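PDB 3PTW: malonyl CoA-acyl carrier protein transacylase from Clostridium perfringens, which catalyses transfer of the malonyl group from malonyl-CoA to acyl carrier protein, probably supplying extender units for fatty acid synthesis. Local coordinates for residues A[278-283]-A[290-295]. Sequence-based numbering, arbitrary orientation.
Sequences ALSGFV and VTVLNV
In the last half of a beta-alpha-beta crossover (strand 269-273, helix 278-286, strand 291-295), S280 and V283 of the helix pack against V292 and N294 of the returning strand and V290 just before it. The short axes run antiparallel (176°) at 8.5 Å, as expected where a chain leaves a helix and turns straight back along it into the sheet. S280 and V292 set the register, and their CA atoms lie 6.2 Å apart.

S280 and V292 bury equal areas, and the two methyls of V292 serve different helix residues. CG1, anti to the backbone N (chi1 169°), reaches the start of the helix, 3.4 Å from S280 OG and 3.5 Å from S280 CB; CG2 turns to the next helical turn and meets V283 CG1 at 3.6 Å. The same V283 methyl also touches V290 CG2 at 3.9 Å, the V283 and V290 side chains crossing at about a right angle, so that one methyl of V283 spans V292 and V290, the latter in the loop that leads into the strand. Beyond this segment pair, V283 and V290 both rest on F270 of the neighbouring parallel strand, while I259 and I263 of helix 255-264 extend the same apolar layer.

Toward the strand's C-terminal end the contact becomes mixed. S280 OG lies 3.5 Å from L293 O and 3.9 Å from N294 CB, but has its hydrogen-bond partner outside the two segments. S280 N bonds to E272 OE1 and L279 N to E272 OE2.

Helix and edge strand therefore meet by van der Waals contact of methyls with one another and with the CB and hydroxyl of S280; no hydrogen bond crosses between them, while both are hydrogen-bonded to strand 269-273, the helix start through the E272 carboxylate, the edge strand through backbone bonds.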
loop_
_atom_site.group_PDB
_atom_site.type_symbol
_atom_site.label_atom_id
_atom_site.label_comp_id
_atom_site.label_asym_id
_atom_site.label_seq_id
_atom_site.Cartn_x
_atom_site.Cartn_y
_atom_site.Cartn_z
ATOM N N ALA A 278 3.502 1.984 -9.399
ATOM C CA ALA A 278 4.455 1.133 -8.692
ATOM C C ALA A 278 3.990 -0.336 -8.623
ATOM O O ALA A 278 4.764 -1.246 -8.903
ATOM C CB ALA A 278 4.751 1.687 -7.280
ATOM N N LEU A 279 2.725 -0.566 -8.281
ATOM C CA LEU A 279 2.270 -1.945 -8.033
ATOM C C LEU A 279 2.121 -2.716 -9.317
ATOM O O LEU A 279 2.423 -3.913 -9.356
ATOM C CB LEU A 279 0.981 -2.008 -7.201
ATOM C CG LEU A 279 0.934 -1.252 -5.868
ATOM C CD1 LEU A 279 -0.335 -1.611 -5.116
ATOM C CD2 LEU A 279 2.185 -1.519 -5.019
ATOM N N SER A 280 1.674 -2.019 -10.364
ATOM C CA SER A 280 1.671 -2.569 -11.722
ATOM C C SER A 280 3.063 -3.070 -12.067
ATOM O O SER A 280 3.231 -4.184 -12.585
ATOM C CB SER A 280 1.247 -1.510 -12.758
ATOM O OG SER A 280 -0.151 -1.314 -12.768
ATOM N N GLY A 281 4.054 -2.234 -11.787
ATOM C CA GLY A 281 5.456 -2.585 -12.046
ATOM C C GLY A 281 5.893 -3.863 -11.360
ATOM O O GLY A 281 6.601 -4.685 -11.951
ATOM N N PHE A 282 5.490 -4.024 -10.104
ATOM C CA PHE A 282 5.811 -5.225 -9.325
ATOM C C PHE A 282 5.095 -6.463 -9.859
ATOM O O PHE A 282 5.718 -7.515 -9.996
ATOM C CB PHE A 282 5.494 -5.040 -7.832
ATOM C CG PHE A 282 6.363 -4.002 -7.118
ATOM C CD1 PHE A 282 7.749 -3.949 -7.314
ATOM C CD2 PHE A 282 5.786 -3.118 -6.198
ATOM C CE1 PHE A 282 8.545 -2.997 -6.639
ATOM C CE2 PHE A 282 6.564 -2.161 -5.514
ATOM C CZ PHE A 282 7.953 -2.105 -5.733
ATOM N N VAL A 283 3.800 -6.343 -10.171
ATOM C CA VAL A 283 3.046 -7.475 -10.722
ATOM C C VAL A 283 3.657 -8.016 -12.024
ATOM O O VAL A 283 3.840 -9.233 -12.169
ATOM C CB VAL A 283 1.561 -7.147 -10.964
ATOM C CG1 VAL A 283 0.850 -8.351 -11.625
ATOM C CG2 VAL A 283 0.876 -6.772 -9.643
ATOM N N VAL A 290 -0.248 -12.301 -16.929
ATOM C CA VAL A 290 -1.490 -11.655 -16.511
ATOM C C VAL A 290 -1.612 -10.250 -17.102
ATOM O O VAL A 290 -0.603 -9.585 -17.373
ATOM C CB VAL A 290 -1.613 -11.597 -14.968
ATOM C CG1 VAL A 290 -1.552 -12.999 -14.383
ATOM C CG2 VAL A 290 -0.523 -10.715 -14.360
ATOM N N THR A 291 -2.849 -9.810 -17.288
ATOM C CA THR A 291 -3.108 -8.463 -17.738
ATOM C C THR A 291 -2.989 -7.500 -16.554
ATOM O O THR A 291 -3.523 -7.736 -15.463
ATOM C CB THR A 291 -4.489 -8.353 -18.389
ATOM O OG1 THR A 291 -4.596 -9.326 -19.442
ATOM C CG2 THR A 291 -4.697 -6.967 -18.960
ATOM N N VAL A 292 -2.277 -6.409 -16.782
ATOM C CA VAL A 292 -2.035 -5.443 -15.747
ATOM C C VAL A 292 -2.485 -4.087 -16.269
ATOM O O VAL A 292 -2.068 -3.669 -17.350
ATOM C CB VAL A 292 -0.540 -5.422 -15.348
ATOM C CG1 VAL A 292 -0.247 -4.225 -14.469
ATOM C CG2 VAL A 292 -0.154 -6.702 -14.629
ATOM N N LEU A 293 -3.360 -3.428 -15.506
ATOM C CA LEU A 293 -3.882 -2.115 -15.857
ATOM C C LEU A 293 -3.841 -1.198 -14.649
ATOM O O LEU A 293 -3.586 -1.652 -13.527
ATOM C CB LEU A 293 -5.320 -2.227 -16.395
ATOM C CG LEU A 293 -5.567 -3.192 -17.560
ATOM C CD1 LEU A 293 -7.062 -3.452 -17.730
ATOM C CD2 LEU A 293 -4.948 -2.686 -18.873
ATOM N N ASN A 294 -4.074 0.094 -14.874
ATOM C CA ASN A 294 -4.094 1.065 -13.781
ATOM C C ASN A 294 -5.041 2.219 -14.075
ATOM O O ASN A 294 -5.277 2.558 -15.247
ATOM C CB ASN A 294 -2.685 1.593 -13.456
ATOM C CG ASN A 294 -2.211 2.659 -14.444
ATOM O OD1 ASN A 294 -1.685 2.331 -15.501
ATOM N ND2 ASN A 294 -2.417 3.937 -14.107
ATOM N N VAL A 295 -5.613 2.790 -13.015
ATOM C CA VAL A 295 -6.397 4.027 -13.127
ATOM C C VAL A 295 -5.935 5.043 -12.085
ATOM O O VAL A 295 -5.979 4.770 -10.890
ATOM C CB VAL A 295 -7.943 3.809 -12.988
ATOM C CG1 VAL A 295 -8.688 5.046 -13.466
ATOM C CG2 VAL A 295 -8.430 2.576 -13.769
#